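Local coordinates for coiled-coil and C2 domain-containing protein 1-like (Drosophila melanogaster, PDB 6EI6), which binds phosphatidylinositol monophosphates and regulates ESCRT-III in endosomal protein sorting, probably by preventing inappropriate polymerisation of the core component Shrub, at residues S118-V123 against F173-Q178; N112-D117 against K246-N251; F146-D151 against R182-I187. All blocks are in the same frame, centred on the assembly; numbering follows the deposited sequence.

Interaction 1: S118-V123 against F173-Q178; sequences SELEIV and FKVDIQ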
loop_
_atom_site.group_PDB
_atom_site.type_symbol
_atom_site.label_atom_id
_atom_site.label_comp_id
_atom_site.label_asym_id
_atom_site.label_seq_id
_atom_site.Cartn_x
_atom_site.Cartn_y
_atom_site.Cartn_z
ATOM N N SER A 118 14.193 5.939 -7.325
ATOM C CA SER A 118 14.800 4.622 -7.183
ATOM C C SER A 118 14.735 4.088 -5.759
ATOM O O SER A 118 15.296 3.024 -5.489
ATOM C CB SER A 118 16.258 4.667 -7.642
ATOM O OG SER A 118 17.043 5.442 -6.742
ATOM N N GLU A 119 14.057 4.783 -4.852
ATOM C CA GLU A 119 14.163 4.516 -3.426
ATOM C C GLU A 119 12.877 3.931 -2.860
ATOM O O GLU A 119 11.791 4.501 -3.035
ATOM C CB GLU A 119 14.512 5.790 -2.662
ATOM C CG GLU A 119 15.986 6.045 -2.648
ATOM C CD GLU A 119 16.379 7.180 -1.739
ATOM O OE1 GLU A 119 15.499 8.007 -1.362
ATOM O OE2 GLU A 119 17.589 7.234 -1.402
ATOM N N LEU A 120 13.016 2.816 -2.151
ATOM C CA LEU A 120 11.979 2.297 -1.277
ATOM C C LEU A 120 12.423 2.507 0.160
ATOM O O LEU A 120 13.565 2.193 0.508
ATOM C CB LEU A 120 11.723 0.819 -1.556
ATOM C CG LEU A 120 10.619 0.223 -0.697
ATOM C CD1 LEU A 120 9.704 -0.685 -1.506
ATOM C CD2 LEU A 120 11.252 -0.533 0.448
ATOM N N GLU A 121 11.527 3.034 0.985
ATOM C CA GLU A 121 11.795 3.263 2.395
ATOM C C GLU A 121 10.963 2.315 3.254
ATOM O O GLU A 121 9.773 2.112 2.993
ATOM C CB GLU A 121 11.489 4.711 2.777
ATOM C CG GLU A 121 11.833 5.034 4.216
ATOM C CD GLU A 121 11.573 6.474 4.560
ATOM O OE1 GLU A 121 12.540 7.275 4.517
ATOM O OE2 GLU A 121 10.397 6.804 4.862
ATOM N N ILE A 122 11.590 1.741 4.288
ATOM C CA ILE A 122 10.913 0.901 5.277
ATOM C C ILE A 122 11.014 1.582 6.635
ATOM O O ILE A 122 12.097 2.030 7.029
ATOM C CB ILE A 122 11.512 -0.513 5.334
ATOM C CG1 ILE A 122 11.284 -1.214 4.006
ATOM C CG2 ILE A 122 10.885 -1.313 6.462
ATOM C CD1 ILE A 122 12.191 -2.387 3.789
ATOM N N VAL A 123 9.888 1.676 7.339
ATOM C CA VAL A 123 9.828 2.305 8.650
ATOM C C VAL A 123 9.326 1.270 9.640
ATOM O O VAL A 123 8.201 0.770 9.503
ATOM C CB VAL A 123 8.910 3.532 8.658
ATOM C CG1 VAL A 123 8.950 4.195 10.014
ATOM C CG2 VAL A 123 9.308 4.518 7.550
ATOM N N PHE A 173 14.809 2.812 6.923
ATOM C CA PHE A 173 15.873 2.236 6.114
ATOM C C PHE A 173 15.492 2.421 4.657
ATOM O O PHE A 173 14.335 2.211 4.291
ATOM C CB PHE A 173 16.099 0.734 6.421
ATOM C CG PHE A 173 16.146 0.404 7.904
ATOM C CD1 PHE A 173 14.980 0.329 8.661
ATOM C CD2 PHE A 173 17.350 0.168 8.540
ATOM C CE1 PHE A 173 15.017 0.041 10.016
ATOM C CE2 PHE A 173 17.389 -0.127 9.896
ATOM C CZ PHE A 173 16.227 -0.190 10.630
ATOM N N LYS A 174 16.446 2.841 3.831
ATOM C CA LYS A 174 16.201 3.061 2.411
ATOM C C LYS A 174 16.980 2.045 1.591
ATOM O O LYS A 174 18.100 1.675 1.941
ATOM C CB LYS A 174 16.586 4.477 1.989
ATOM C CG LYS A 174 15.676 5.591 2.545
ATOM C CD LYS A 174 16.044 6.951 1.924
ATOM C CE LYS A 174 15.609 8.125 2.793
ATOM N NZ LYS A 174 15.868 9.447 2.137
ATOM N N VAL A 175 16.393 1.575 0.503
ATOM C CA VAL A 175 17.092 0.658 -0.381
ATOM C C VAL A 175 16.845 1.100 -1.823
ATOM O O VAL A 175 15.916 1.859 -2.115
ATOM C CB VAL A 175 16.658 -0.813 -0.142
ATOM C CG1 VAL A 175 15.337 -1.117 -0.830
ATOM C CG2 VAL A 175 17.734 -1.758 -0.610
ATOM N N ASP A 176 17.722 0.644 -2.722
ATOM C CA ASP A 176 17.630 0.952 -4.147
ATOM C C ASP A 176 16.851 -0.132 -4.881
ATOM O O ASP A 176 17.127 -1.326 -4.727
ATOM C CB ASP A 176 19.018 1.083 -4.773
ATOM C CG ASP A 176 19.536 2.504 -4.750
ATOM O OD1 ASP A 176 18.711 3.453 -4.860
ATOM O OD2 ASP A 176 20.773 2.668 -4.596
ATOM N N ILE A 177 15.896 0.294 -5.694
ATOM C CA ILE A 177 15.173 -0.598 -6.585
ATOM C C ILE A 177 15.425 -0.129 -8.011
ATOM O O ILE A 177 15.834 1.011 -8.248
ATOM C CB ILE A 177 13.664 -0.622 -6.273
ATOM C CG1 ILE A 177 13.076 0.778 -6.484
ATOM C CG2 ILE A 177 13.421 -1.125 -4.852
ATOM C CD1 ILE A 177 11.755 1.022 -5.783
ATOM N N GLN A 178 15.185 -1.028 -8.965
ATOM C CA GLN A 178 15.165 -0.681 -10.385
ATOM C C GLN A 178 13.766 -0.943 -10.931
ATOM O O GLN A 178 13.444 -2.073 -11.313
ATOM C CB GLN A 178 16.198 -1.468 -11.175
ATOM C CG GLN A 178 17.622 -1.184 -10.787
ATOM C CD GLN A 178 18.234 -2.353 -10.057
ATOM O OE1 GLN A 178 18.369 -3.452 -10.615
ATOM N NE2 GLN A 178 18.601 -2.132 -8.797
#
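Strands 119-123 and 173-176 run antiparallel, 4.7 Å apart at the closest approach of their axes, with Leu120-Val175 and Ile122-Phe173 as hydrogen-bonded pairs and Glu119-Asp176 and Glu121-Lys174 as non-hydrogen-bonded ones. Ile122 N meets Phe173 O at 2.8 Å. Beyond the last strand pair the ladder gains one more rung, Ile177 N to Ser118 O, which is almost straight (173°).

One face of the pair is polar. Lys174, extended beyond CG, crosses the Glu119 side chain, with its methylene CD 3.5 Å from Glu119 OE1 and NZ in a long salt bridge to the same oxygen (3.8 Å). Glu119 OE1 also accepts from Thr116 N. Glu121 OE1 touches Lys174 CE at 3.6 Å, but the stronger partners of this buried carboxylate are elsewhere: Arg172 and Arg248 both form salt bridges to OE2, and would be expected to stabilise the ionised form. At the end of the ladder Ser118 OG donates to Asp176 OD1 (3.2 Å) from the anti side, 31° out of the carboxylate plane; OG stands between the backbone N and the carbonyl carbon (chi1 69°), which points it at the aspartate.

The other face is apolar. Leu120 CB sits 4.2 Å from both Val175 CG1 and Ile177 CG2, and the Phe173 ring turns an edge to Ile122 O.

This face looks into the C2 beta-sandwich. Leu120 packs on Phe188 of helix 182-190 and on Ile247 and Val249 of the next strand, 241-249, while Ile122 reaches Val193 and Phe195 of strand 192-199 in the opposing sheet.

Interaction 2: N112-D117 against K246-N251; sequences NTDLTD and KIRVRN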
loop_
_atom_site.group_PDB
_atom_site.type_symbol
_atom_site.label_atom_id
_atom_site.label_comp_id
_atom_site.label_asym_id
_atom_site.label_seq_id
_atom_site.Cartn_x
_atom_site.Cartn_y
_atom_site.Cartn_z
ATOM N N ASN A 112 4.888 11.667 -1.780
ATOM C CA ASN A 112 6.186 11.309 -1.195
ATOM C C ASN A 112 7.323 11.829 -2.082
ATOM O O ASN A 112 8.094 11.065 -2.680
ATOM C CB ASN A 112 6.328 9.794 -0.977
ATOM C CG ASN A 112 5.170 9.195 -0.226
ATOM O OD1 ASN A 112 4.502 9.879 0.537
ATOM N ND2 ASN A 112 4.931 7.900 -0.430
ATOM N N THR A 113 7.409 13.159 -2.174
ATOM C CA THR A 113 8.537 13.762 -2.881
ATOM C C THR A 113 9.862 13.581 -2.148
ATOM O O THR A 113 10.919 13.712 -2.770
ATOM C CB THR A 113 8.312 15.248 -3.098
ATOM O OG1 THR A 113 8.012 15.857 -1.834
ATOM C CG2 THR A 113 7.170 15.466 -4.055
ATOM N N ASP A 114 9.827 13.292 -0.843
ATOM C CA ASP A 114 11.030 13.049 -0.043
ATOM C C ASP A 114 11.871 11.876 -0.537
ATOM O O ASP A 114 12.967 11.671 -0.007
ATOM C CB ASP A 114 10.631 12.788 1.406
ATOM C CG ASP A 114 9.417 11.876 1.505
ATOM O OD1 ASP A 114 9.491 10.725 1.014
ATOM O OD2 ASP A 114 8.378 12.307 2.047
ATOM N N LEU A 115 11.407 11.111 -1.522
ATOM C CA LEU A 115 12.070 9.884 -1.937
ATOM C C LEU A 115 12.495 9.964 -3.393
ATOM O O LEU A 115 11.742 10.425 -4.249
ATOM C CB LEU A 115 11.149 8.668 -1.762
ATOM C CG LEU A 115 11.212 7.784 -0.519
ATOM C CD1 LEU A 115 11.325 8.581 0.766
ATOM C CD2 LEU A 115 9.950 6.959 -0.487
ATOM N N THR A 116 13.694 9.484 -3.672
ATOM C CA THR A 116 14.118 9.287 -5.047
ATOM C C THR A 116 13.123 8.390 -5.779
ATOM O O THR A 116 12.350 7.647 -5.172
ATOM C CB THR A 116 15.528 8.676 -5.064
ATOM O OG1 THR A 116 16.430 9.599 -4.444
ATOM C CG2 THR A 116 16.035 8.374 -6.470
ATOM N N ASP A 117 13.129 8.499 -7.106
ATOM C CA ASP A 117 12.443 7.532 -7.954
ATOM C C ASP A 117 12.926 6.108 -7.700
ATOM O O ASP A 117 12.154 5.152 -7.859
ATOM C CB ASP A 117 12.654 7.909 -9.431
ATOM C CG ASP A 117 11.821 7.055 -10.384
ATOM O OD1 ASP A 117 10.586 7.294 -10.472
ATOM O OD2 ASP A 117 12.401 6.145 -11.030
ATOM N N LYS A 246 5.684 0.951 8.105
ATOM C CA LYS A 246 5.391 1.685 6.881
ATOM C C LYS A 246 6.316 1.216 5.765
ATOM O O LYS A 246 7.488 0.910 6.008
ATOM C CB LYS A 246 5.568 3.183 7.074
ATOM C CG LYS A 246 4.724 3.799 8.172
ATOM C CD LYS A 246 5.167 5.234 8.383
ATOM C CE LYS A 246 4.089 6.031 9.083
ATOM N NZ LYS A 246 4.543 7.435 9.279
ATOM N N ILE A 247 5.796 1.144 4.538
ATOM C CA ILE A 247 6.627 0.948 3.356
ATOM C C ILE A 247 6.242 2.004 2.333
ATOM O O ILE A 247 5.066 2.127 1.966
ATOM C CB ILE A 247 6.479 -0.457 2.762
ATOM C CG1 ILE A 247 6.537 -1.509 3.877
ATOM C CG2 ILE A 247 7.575 -0.692 1.728
ATOM C CD1 ILE A 247 6.405 -2.914 3.356
ATOM N N ARG A 248 7.221 2.777 1.885
ATOM C CA ARG A 248 6.932 3.983 1.129
ATOM C C ARG A 248 7.781 4.046 -0.125
ATOM O O ARG A 248 8.972 3.736 -0.093
ATOM C CB ARG A 248 7.181 5.218 1.974
ATOM C CG ARG A 248 6.451 5.193 3.304
ATOM C CD ARG A 248 6.812 6.408 4.143
ATOM N NE ARG A 248 6.382 7.662 3.514
ATOM C CZ ARG A 248 7.219 8.554 2.982
ATOM N NH1 ARG A 248 8.537 8.336 2.994
ATOM N NH2 ARG A 248 6.741 9.671 2.441
ATOM N N VAL A 249 7.165 4.473 -1.226
ATOM C CA VAL A 249 7.878 4.768 -2.462
ATOM C C VAL A 249 7.490 6.169 -2.924
ATOM O O VAL A 249 6.519 6.761 -2.443
ATOM C CB VAL A 249 7.600 3.732 -3.561
ATOM C CG1 VAL A 249 8.263 2.428 -3.203
ATOM C CG2 VAL A 249 6.098 3.552 -3.726
ATOM N N ARG A 250 8.306 6.713 -3.834
ATOM C CA ARG A 250 8.015 8.033 -4.388
ATOM C C ARG A 250 6.741 8.015 -5.231
ATOM O O ARG A 250 5.956 8.961 -5.201
ATOM C CB ARG A 250 9.193 8.538 -5.220
ATOM C CG ARG A 250 8.770 9.303 -6.453
ATOM C CD ARG A 250 9.774 10.347 -6.900
ATOM N NE ARG A 250 9.605 11.585 -6.139
ATOM C CZ ARG A 250 10.217 12.729 -6.427
ATOM N NH1 ARG A 250 11.029 12.790 -7.468
ATOM N NH2 ARG A 250 10.012 13.805 -5.678
ATOM N N ASN A 251 6.511 6.959 -5.997
ATOM C CA ASN A 251 5.229 6.829 -6.672
ATOM C C ASN A 251 4.987 5.353 -6.926
ATOM O O ASN A 251 5.923 4.550 -6.841
ATOM C CB ASN A 251 5.188 7.650 -7.976
ATOM C CG ASN A 251 6.396 7.415 -8.853
ATOM O OD1 ASN A 251 7.314 8.231 -8.877
ATOM N ND2 ASN A 251 6.403 6.313 -9.590
HETATM O O HOH W 1 3.822 8.630 3.170
#
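Asp114 and Arg248 form an end-on, two-nitrogen salt bridge: Arg248 NH2 meets Asp114 OD2 at 3.1 Å on its syn lone pair, and NH1 meets Asp114 OD1 at 3.2 Å from above the carboxylate plane. The carboxylate and guanidinium planes are 50° apart, consistent with the out-of-plane approach at OD1. Beside them Asn112 ND2 donates to Val249 O at 2.8 Å (167°), with the acceptor lying in the amide plane. The other end of that amide is tied to the arginine through a water, which accepts from Arg248 NE at 2.8 Å and donates to Asn112 OD1. Leu115 crosses Arg248 at about a right angle, its CD2 resting 3.4 Å from Arg248 O.

Arg250 lies against the turn's backbone carbonyls. Its guanidinium has one face toward Leu115 O, and its NH2 is 3.0 Å from Thr113 O; nearer the Arg250 backbone, CB is 3.3 Å from Thr116 O.

Asn112, Thr113, Asp114 and Leu115 form a type I beta turn. A bend at chi3 (64°) turns the Arg248 guanidinium toward it, and Glu121 OE2 pairs with the same NH1, setting the arginine between two acids. Asn112 ND2 has a second acceptor in Glu225 OE1.

The turn packs against the last part of strand 241-249, which is flanked in its sheet by 119-128 and 225-233.

Interaction 3: F146-D151 against R182-I187; sequences FPLLND and RQFQRI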
loop_
_atom_site.group_PDB
_atom_site.type_symbol
_atom_site.label_atom_id
_atom_site.label_comp_id
_atom_site.label_asym_id
_atom_site.label_seq_id
_atom_site.Cartn_x
_atom_site.Cartn_y
_atom_site.Cartn_z
ATOM N N PHE A 146 14.592 -7.478 2.866
ATOM C CA PHE A 146 13.929 -6.990 1.658
ATOM C C PHE A 146 14.509 -7.703 0.441
ATOM O O PHE A 146 15.723 -7.602 0.201
ATOM C CB PHE A 146 14.107 -5.467 1.526
ATOM C CG PHE A 146 13.420 -4.893 0.325
ATOM C CD1 PHE A 146 13.959 -5.045 -0.947
ATOM C CD2 PHE A 146 12.209 -4.240 0.460
ATOM C CE1 PHE A 146 13.304 -4.556 -2.056
ATOM C CE2 PHE A 146 11.548 -3.745 -0.650
ATOM C CZ PHE A 146 12.097 -3.901 -1.908
ATOM N N PRO A 147 13.711 -8.385 -0.378
ATOM C CA PRO A 147 14.293 -9.162 -1.484
ATOM C C PRO A 147 14.900 -8.264 -2.557
ATOM O O PRO A 147 14.332 -7.231 -2.917
ATOM C CB PRO A 147 13.099 -9.964 -2.026
ATOM C CG PRO A 147 11.908 -9.170 -1.665
ATOM C CD PRO A 147 12.237 -8.404 -0.394
ATOM N N LEU A 148 16.072 -8.662 -3.065
ATOM C CA LEU A 148 16.706 -7.933 -4.163
ATOM C C LEU A 148 16.889 -8.846 -5.374
ATOM O O LEU A 148 16.115 -9.793 -5.560
ATOM C CB LEU A 148 18.039 -7.324 -3.717
ATOM C CG LEU A 148 17.946 -6.259 -2.606
ATOM C CD1 LEU A 148 19.290 -5.674 -2.246
ATOM C CD2 LEU A 148 16.990 -5.129 -2.952
ATOM N N LEU A 149 17.905 -8.574 -6.197
ATOM C CA LEU A 149 18.067 -9.259 -7.480
ATOM C C LEU A 149 18.624 -10.663 -7.307
ATOM O O LEU A 149 19.548 -10.888 -6.519
ATOM C CB LEU A 149 18.993 -8.477 -8.406
ATOM C CG LEU A 149 18.507 -7.137 -8.947
ATOM C CD1 LEU A 149 17.024 -7.189 -9.325
ATOM C CD2 LEU A 149 18.801 -6.036 -7.930
ATOM N N ASN A 150 18.074 -11.592 -8.096
ATOM C CA ASN A 150 18.381 -13.018 -8.040
ATOM C C ASN A 150 18.456 -13.472 -6.595
ATOM O O ASN A 150 19.533 -13.451 -5.989
ATOM C CB ASN A 150 19.673 -13.318 -8.794
ATOM C CG ASN A 150 19.524 -13.108 -10.284
ATOM O OD1 ASN A 150 20.259 -12.322 -10.884
ATOM N ND2 ASN A 150 18.558 -13.800 -10.890
ATOM N N ASP A 151 17.307 -13.899 -6.068
ATOM C CA ASP A 151 17.035 -13.910 -4.635
ATOM C C ASP A 151 18.266 -14.306 -3.828
ATOM O O ASP A 151 18.877 -15.352 -4.073
ATOM C CB ASP A 151 15.856 -14.852 -4.330
ATOM C CG ASP A 151 16.152 -16.312 -4.661
ATOM O OD1 ASP A 151 16.844 -16.574 -5.674
ATOM O OD2 ASP A 151 15.679 -17.197 -3.905
ATOM N N ARG A 182 12.276 -6.071 -14.946
ATOM C CA ARG A 182 11.016 -6.802 -14.829
ATOM C C ARG A 182 11.016 -7.785 -13.659
ATOM O O ARG A 182 9.943 -8.132 -13.156
ATOM C CB ARG A 182 10.689 -7.529 -16.143
ATOM C CG ARG A 182 11.643 -8.649 -16.524
ATOM C CD ARG A 182 12.236 -8.391 -17.917
ATOM N NE ARG A 182 13.384 -9.251 -18.228
ATOM C CZ ARG A 182 14.660 -8.906 -18.047
ATOM N NH1 ARG A 182 14.967 -7.719 -17.534
ATOM N NH2 ARG A 182 15.631 -9.755 -18.368
ATOM N N GLN A 183 12.184 -8.216 -13.189
ATOM C CA GLN A 183 12.213 -9.072 -12.013
ATOM C C GLN A 183 12.107 -8.281 -10.712
ATOM O O GLN A 183 11.719 -8.851 -9.685
ATOM C CB GLN A 183 13.477 -9.934 -12.009
ATOM C CG GLN A 183 14.634 -9.387 -11.189
ATOM C CD GLN A 183 15.621 -10.487 -10.790
ATOM O OE1 GLN A 183 15.302 -11.680 -10.848
ATOM N NE2 GLN A 183 16.828 -10.088 -10.405
ATOM N N PHE A 184 12.426 -6.986 -10.722
ATOM C CA PHE A 184 12.038 -6.157 -9.587
ATOM C C PHE A 184 10.531 -5.965 -9.557
ATOM O O PHE A 184 9.923 -5.877 -8.481
ATOM C CB PHE A 184 12.715 -4.800 -9.655
ATOM C CG PHE A 184 13.834 -4.634 -8.689
ATOM C CD1 PHE A 184 13.604 -4.675 -7.322
ATOM C CD2 PHE A 184 15.126 -4.417 -9.150
ATOM C CE1 PHE A 184 14.651 -4.513 -6.420
ATOM C CE2 PHE A 184 16.173 -4.246 -8.268
ATOM C CZ PHE A 184 15.944 -4.298 -6.899
ATOM N N GLN A 185 9.922 -5.839 -10.740
ATOM C CA GLN A 185 8.469 -5.795 -10.816
ATOM C C GLN A 185 7.860 -7.111 -10.333
ATOM O O GLN A 185 6.807 -7.107 -9.686
ATOM C CB GLN A 185 8.043 -5.452 -12.244
ATOM C CG GLN A 185 8.651 -4.129 -12.752
ATOM C CD GLN A 185 9.016 -4.146 -14.244
ATOM O OE1 GLN A 185 8.420 -4.873 -15.039
ATOM N NE2 GLN A 185 10.004 -3.338 -14.618
ATOM N N ARG A 186 8.514 -8.242 -10.634
ATOM C CA ARG A 186 8.193 -9.528 -10.010
ATOM C C ARG A 186 8.075 -9.396 -8.500
ATOM O O ARG A 186 7.084 -9.814 -7.880
ATOM C CB ARG A 186 9.291 -10.549 -10.342
ATOM C CG ARG A 186 8.848 -12.040 -10.174
ATOM C CD ARG A 186 9.736 -12.982 -9.282
ATOM N NE ARG A 186 8.897 -14.131 -8.937
ATOM C CZ ARG A 186 9.276 -15.315 -8.454
ATOM N NH1 ARG A 186 10.551 -15.619 -8.244
ATOM N NH2 ARG A 186 8.332 -16.220 -8.197
ATOM N N ILE A 187 9.096 -8.802 -7.897
ATOM C CA ILE A 187 9.177 -8.743 -6.449
ATOM C C ILE A 187 8.002 -7.956 -5.890
ATOM O O ILE A 187 7.356 -8.382 -4.926
ATOM C CB ILE A 187 10.534 -8.153 -6.030
ATOM C CG1 ILE A 187 11.649 -9.200 -6.219
ATOM C CG2 ILE A 187 10.487 -7.605 -4.600
ATOM C CD1 ILE A 187 13.047 -8.593 -6.247
#
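Pro147, Leu148 and Leu149 lie along a helix in an almost wholly apolar contact, with no clear hydrogen bond between loop and helix. The contact belongs to the C2 domain, a two-sheet beta-sandwich: the loop joining strands 140-145 and 155-157 leans on helix 182-190, which lies between strand 171-176 of one sheet and strand 192-199 of the other along the chain.

Three loop residues contact the helix. Leu149 spreads between two helix neighbours, Phe184 and Gln183, and its CD1 lies 3.7 Å from the methylene CG of Gln183. The Leu149 side chain runs roughly crosswise to that of Phe184; their exact spacing in the model is doubtful. Leu148 lies alongside Phe184, the two side chains extending in a common direction, with CD2 at the ring edge, 4.2 Å from CZ. Its carbonyl also touches the helix: Leu148 O is 3.4 Å from Ile187 CD1.

Phe184 and Ile187, three residues apart on the helix, form much of the apolar helix surface the loop meets. Gln185 NE2 fastens the start of the helix by a hydrogen bond to Arg179 O. On the loop side Phe146 reaches inward to Leu120 and Ile122 of strand 119-128, and one face of its ring is covered near the rim by Pro147 CD, 3.7 Å above the plane. A sulfate, probably from the crystallisation liquor, is bound about 5 Å from the Pro147 side chain.

The proline ring and the isoleucine run past one another head to tail. The first torsion of Ile187 places CG1 beside the backbone N (-75°), where it carries CD1 to the Leu148 carbonyl, and CG2 anti to that N, where Ile187 CG2 meets Pro147 CG at 3.6 Å.

Interactions 1 and 2 are next-door parts of one sheet, their centres 8 Å apart, because strands 119-128 and 241-249 are neighbours. Glu121 OE2 of interaction 1 and Arg248 NH1 of interaction 2 join them at 3.0 Å. Interaction 3, 13 Å from interaction 1 between centres, touches it at places that include Leu120 CD2 to Phe146 CE2 (3.4 Å) on the apolar face, and Ile177 CA to Phe184 CZ (3.8 Å) just past the strand. Interactions 2 and 3 do not touch, with nearest atoms about 6 Å apart. Together the three tie strands, turn and helix of the phosphoinositide-binding C2 domain. The sulfate lies by interaction 3, but does not by itself identify the lipid site.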